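Long-range contact in papillomavirus transcription factor E2 (Human papillomavirus type 18, PDB 1QQH), which probably regulates viral transcription, this fragment being part of its N-terminal activation domain: residues Gly16-Trp27 / Tyr73-Lys83. The protein carries 1 engineered substitution. Sequence-based numbering, arbitrary orientation.
Sequences GLAQSAYKTEDW and YYMTDAGTWDK. Engineered in segment 16-27: A21 (natural residue Arg).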
loop_
_atom_site.group_PDB
_atom_site.type_symbol
_atom_site.label_atom_id
_atom_site.label_comp_id
_atom_site.label_asym_id
_atom_site.label_seq_id
_atom_site.Cartn_x
_atom_site.Cartn_y
_atom_site.Cartn_z
ATOM N N GLY A 16 10.798 2.183 3.769
ATOM C CA GLY A 16 11.968 1.435 3.343
ATOM C C GLY A 16 11.628 0.497 2.198
ATOM O O GLY A 16 12.365 0.390 1.213
ATOM N N LEU A 17 10.496 -0.187 2.326
ATOM C CA LEU A 17 10.053 -1.117 1.300
ATOM C C LEU A 17 9.867 -0.374 -0.020
ATOM O O LEU A 17 10.201 -0.884 -1.088
ATOM C CB LEU A 17 8.732 -1.774 1.725
ATOM C CG LEU A 17 8.174 -2.854 0.790
ATOM C CD1 LEU A 17 9.150 -4.031 0.719
ATOM C CD2 LEU A 17 6.804 -3.326 1.286
ATOM N N ALA A 18 9.341 0.845 0.067
ATOM C CA ALA A 18 9.090 1.663 -1.116
ATOM C C ALA A 18 10.368 2.008 -1.881
ATOM O O ALA A 18 10.329 2.305 -3.078
ATOM C CB ALA A 18 8.363 2.934 -0.714
ATOM N N GLN A 19 11.500 1.965 -1.190
ATOM C CA GLN A 19 12.781 2.276 -1.817
ATOM C C GLN A 19 13.582 1.019 -2.112
ATOM O O GLN A 19 14.609 1.073 -2.783
ATOM C CB GLN A 19 13.579 3.208 -0.907
ATOM C CG GLN A 19 12.822 4.481 -0.610
ATOM C CD GLN A 19 13.506 5.359 0.398
ATOM O OE1 GLN A 19 13.820 4.925 1.509
ATOM N NE2 GLN A 19 13.736 6.613 0.025
ATOM N N SER A 20 13.096 -0.114 -1.620
ATOM C CA SER A 20 13.771 -1.390 -1.823
ATOM C C SER A 20 13.634 -1.863 -3.259
ATOM O O SER A 20 12.956 -1.240 -4.082
ATOM C CB SER A 20 13.177 -2.456 -0.907
ATOM O OG SER A 20 11.915 -2.880 -1.401
ATOM N N ALA A 21 14.263 -2.992 -3.544
ATOM C CA ALA A 21 14.230 -3.567 -4.874
ATOM C C ALA A 21 12.894 -4.226 -5.179
ATOM O O ALA A 21 12.664 -4.673 -6.302
ATOM C CB ALA A 21 15.352 -4.586 -5.019
ATOM N N TYR A 22 12.003 -4.282 -4.193
ATOM C CA TYR A 22 10.715 -4.930 -4.415
ATOM C C TYR A 22 9.561 -3.959 -4.635
ATOM O O TYR A 22 8.427 -4.385 -4.851
ATOM C CB TYR A 22 10.416 -5.899 -3.257
ATOM C CG TYR A 22 11.570 -6.845 -3.005
ATOM C CD1 TYR A 22 12.450 -6.633 -1.942
ATOM C CD2 TYR A 22 11.858 -7.880 -3.904
ATOM C CE1 TYR A 22 13.593 -7.416 -1.785
ATOM C CE2 TYR A 22 12.998 -8.666 -3.761
ATOM C CZ TYR A 22 13.863 -8.429 -2.705
ATOM O OH TYR A 22 15.011 -9.176 -2.583
ATOM N N LYS A 23 9.860 -2.661 -4.612
ATOM C CA LYS A 23 8.842 -1.629 -4.825
ATOM C C LYS A 23 8.071 -1.786 -6.148
ATOM O O LYS A 23 6.949 -1.306 -6.280
ATOM C CB LYS A 23 9.479 -0.236 -4.760
ATOM C CG LYS A 23 10.573 0.022 -5.793
ATOM C CD LYS A 23 11.225 1.390 -5.571
ATOM C CE LYS A 23 12.384 1.637 -6.532
ATOM N NZ LYS A 23 13.511 0.674 -6.340
ATOM N N THR A 24 8.665 -2.466 -7.120
ATOM C CA THR A 24 8.014 -2.671 -8.412
ATOM C C THR A 24 6.998 -3.813 -8.395
ATOM O O THR A 24 6.153 -3.910 -9.285
ATOM C CB THR A 24 9.056 -2.983 -9.517
ATOM O OG1 THR A 24 9.906 -1.846 -9.703
ATOM C CG2 THR A 24 8.365 -3.311 -10.841
ATOM N N GLU A 25 7.083 -4.691 -7.399
ATOM C CA GLU A 25 6.151 -5.812 -7.334
ATOM C C GLU A 25 4.757 -5.313 -7.006
ATOM O O GLU A 25 4.575 -4.163 -6.598
ATOM C CB GLU A 25 6.568 -6.820 -6.263
ATOM C CG GLU A 25 7.941 -7.436 -6.453
ATOM C CD GLU A 25 8.258 -8.465 -5.378
ATOM O OE1 GLU A 25 7.833 -8.256 -4.221
ATOM O OE2 GLU A 25 8.935 -9.467 -5.688
ATOM N N ASP A 26 3.771 -6.180 -7.199
ATOM C CA ASP A 26 2.415 -5.812 -6.875
ATOM C C ASP A 26 2.266 -5.876 -5.360
ATOM O O ASP A 26 2.679 -6.841 -4.728
ATOM C CB ASP A 26 1.411 -6.760 -7.527
ATOM C CG ASP A 26 1.345 -6.591 -9.029
ATOM O OD1 ASP A 26 1.432 -5.436 -9.509
ATOM O OD2 ASP A 26 1.189 -7.615 -9.737
ATOM N N TRP A 27 1.706 -4.821 -4.787
ATOM C CA TRP A 27 1.466 -4.762 -3.361
ATOM C C TRP A 27 0.037 -4.292 -3.181
ATOM O O TRP A 27 -0.313 -3.172 -3.565
ATOM C CB TRP A 27 2.414 -3.781 -2.681
ATOM C CG TRP A 27 3.828 -4.215 -2.721
ATOM C CD1 TRP A 27 4.758 -3.892 -3.667
ATOM C CD2 TRP A 27 4.477 -5.107 -1.806
ATOM N NE1 TRP A 27 5.947 -4.528 -3.397
ATOM C CE2 TRP A 27 5.803 -5.280 -2.262
ATOM C CE3 TRP A 27 4.067 -5.780 -0.649
ATOM C CZ2 TRP A 27 6.722 -6.097 -1.602
ATOM C CZ3 TRP A 27 4.984 -6.596 0.010
ATOM C CH2 TRP A 27 6.299 -6.745 -0.473
ATOM N N TYR A 73 9.410 -11.051 3.418
ATOM C CA TYR A 73 10.280 -9.893 3.274
ATOM C C TYR A 73 10.725 -9.416 4.643
ATOM O O TYR A 73 9.926 -8.912 5.434
ATOM C CB TYR A 73 9.556 -8.754 2.543
ATOM C CG TYR A 73 9.041 -9.128 1.170
ATOM C CD1 TYR A 73 8.051 -10.091 1.019
ATOM C CD2 TYR A 73 9.566 -8.540 0.020
ATOM C CE1 TYR A 73 7.590 -10.465 -0.245
ATOM C CE2 TYR A 73 9.118 -8.906 -1.247
ATOM C CZ TYR A 73 8.130 -9.868 -1.375
ATOM O OH TYR A 73 7.684 -10.252 -2.617
ATOM N N TYR A 74 12.011 -9.589 4.923
ATOM C CA TYR A 74 12.565 -9.168 6.195
ATOM C C TYR A 74 13.624 -8.118 5.925
ATOM O O TYR A 74 14.111 -7.988 4.800
ATOM C CB TYR A 74 13.174 -10.367 6.926
ATOM C CG TYR A 74 14.355 -10.993 6.224
ATOM C CD1 TYR A 74 15.656 -10.588 6.521
ATOM C CD2 TYR A 74 14.178 -12.011 5.280
ATOM C CE1 TYR A 74 16.756 -11.180 5.906
ATOM C CE2 TYR A 74 15.277 -12.614 4.652
ATOM C CZ TYR A 74 16.564 -12.195 4.974
ATOM O OH TYR A 74 17.662 -12.796 4.395
ATOM N N MET A 75 13.974 -7.362 6.954
ATOM C CA MET A 75 14.981 -6.326 6.812
ATOM C C MET A 75 16.257 -6.719 7.566
ATOM O O MET A 75 16.206 -7.116 8.730
ATOM C CB MET A 75 14.431 -5.000 7.340
ATOM C CG MET A 75 15.372 -3.818 7.160
ATOM S SD MET A 75 14.706 -2.283 7.870
ATOM C CE MET A 75 14.302 -1.354 6.370
ATOM N N THR A 76 17.398 -6.629 6.887
ATOM C CA THR A 76 18.672 -6.966 7.512
ATOM C C THR A 76 19.011 -5.908 8.556
ATOM O O THR A 76 18.361 -4.863 8.635
ATOM C CB THR A 76 19.820 -7.014 6.480
ATOM O OG1 THR A 76 20.097 -5.693 6.002
ATOM C CG2 THR A 76 19.441 -7.896 5.305
ATOM N N ASP A 77 20.027 -6.185 9.363
ATOM C CA ASP A 77 20.453 -5.243 10.389
ATOM C C ASP A 77 20.767 -3.927 9.678
ATOM O O ASP A 77 20.372 -2.850 10.124
ATOM C CB ASP A 77 21.699 -5.780 11.089
ATOM C CG ASP A 77 21.610 -7.276 11.362
ATOM O OD1 ASP A 77 20.718 -7.695 12.135
ATOM O OD2 ASP A 77 22.431 -8.032 10.795
ATOM N N ALA A 78 21.466 -4.040 8.551
ATOM C CA ALA A 78 21.836 -2.889 7.735
ATOM C C ALA A 78 20.595 -2.114 7.297
ATOM O O ALA A 78 20.691 -0.981 6.819
ATOM C CB ALA A 78 22.616 -3.354 6.507
ATOM N N GLY A 79 19.428 -2.735 7.452
ATOM C CA GLY A 79 18.195 -2.079 7.070
ATOM C C GLY A 79 17.774 -2.333 5.635
ATOM O O GLY A 79 16.876 -1.662 5.131
ATOM N N THR A 80 18.411 -3.289 4.966
ATOM C CA THR A 80 18.049 -3.593 3.585
ATOM C C THR A 80 17.016 -4.718 3.567
ATOM O O THR A 80 17.059 -5.632 4.394
ATOM C CB THR A 80 19.271 -4.021 2.748
ATOM O OG1 THR A 80 19.679 -5.340 3.125
ATOM C CG2 THR A 80 20.425 -3.065 2.972
ATOM N N TRP A 81 16.084 -4.644 2.625
ATOM C CA TRP A 81 15.037 -5.653 2.525
ATOM C C TRP A 81 15.403 -6.840 1.650
ATOM O O TRP A 81 15.782 -6.680 0.493
ATOM C CB TRP A 81 13.736 -5.026 1.998
ATOM C CG TRP A 81 13.109 -4.089 2.963
ATOM C CD1 TRP A 81 13.352 -2.755 3.084
ATOM C CD2 TRP A 81 12.197 -4.430 4.014
ATOM N NE1 TRP A 81 12.655 -2.242 4.150
ATOM C CE2 TRP A 81 11.938 -3.248 4.740
ATOM C CE3 TRP A 81 11.579 -5.622 4.417
ATOM C CZ2 TRP A 81 11.087 -3.220 5.849
ATOM C CZ3 TRP A 81 10.736 -5.598 5.517
ATOM C CH2 TRP A 81 10.498 -4.401 6.222
ATOM N N ASP A 82 15.295 -8.035 2.216
ATOM C CA ASP A 82 15.570 -9.257 1.474
ATOM C C ASP A 82 14.270 -10.031 1.350
ATOM O O ASP A 82 13.354 -9.855 2.147
ATOM C CB ASP A 82 16.622 -10.117 2.177
ATOM C CG ASP A 82 18.016 -9.542 2.055
ATOM O OD1 ASP A 82 18.388 -9.109 0.937
ATOM O OD2 ASP A 82 18.744 -9.531 3.070
ATOM N N LYS A 83 14.203 -10.887 0.342
ATOM C CA LYS A 83 13.019 -11.684 0.071
ATOM C C LYS A 83 13.393 -13.168 0.059
ATOM O O LYS A 83 14.366 -13.567 -0.585
ATOM C CB LYS A 83 12.448 -11.249 -1.284
ATOM C CG LYS A 83 11.344 -12.096 -1.853
ATOM C CD LYS A 83 10.971 -11.578 -3.231
ATOM C CE LYS A 83 9.994 -12.490 -3.938
ATOM N NZ LYS A 83 9.650 -11.956 -5.279
HETATM O O HOH W 1 17.653 -8.562 -1.962
#
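Y73 reaches from its strand into the loop after helix 3-19, between Y22, W27 and E25. Beyond CB its ring is held between W27 and K83. W27 CH2 sits over the centre of one face, 3.6 Å from Y73 CE2. This is an edge-to-face pair with the ring planes at 68°. The aliphatic CG of K83 lies on the opposite face, toward the rim. The CD2-CE2 edge of Y73 turns to the face of Y22, with the planes at 86°. Y73 CD2 is 4.0 Å from Y22 CD1, and Y73 CE2 is 3.7 Å from Y22 CG. At the tip, Y73 OH donates to E25 OE1 (2.6 Å) on its syn side. The other oxygen, E25 OE2, takes K83 NZ in a 2.6 Å salt bridge. K83 gets there because its chain is extended, with CG anti to the backbone N (chi1 171°). K47 NZ forms a salt bridge with E25 OE1 as well, so two lysines probably keep this buried carboxylate charged. W27 NE1 donates to Y22 O at 2.9 Å, in the plane of the indole, which helps hold its rotation. Y22 OH bonds D141 O and takes a water shared with D82 OD1. Nearer the helix, the W81 ring lies between L17 CA and M75 CB, on opposite faces. The Y22, W27 and Y73 rings form an aromatic cluster with T-shaped pairs. It joins the loop after helix 3-19 to the paired strands 63-75 and 81-89 of the antiparallel sheet in the E2 activation domain.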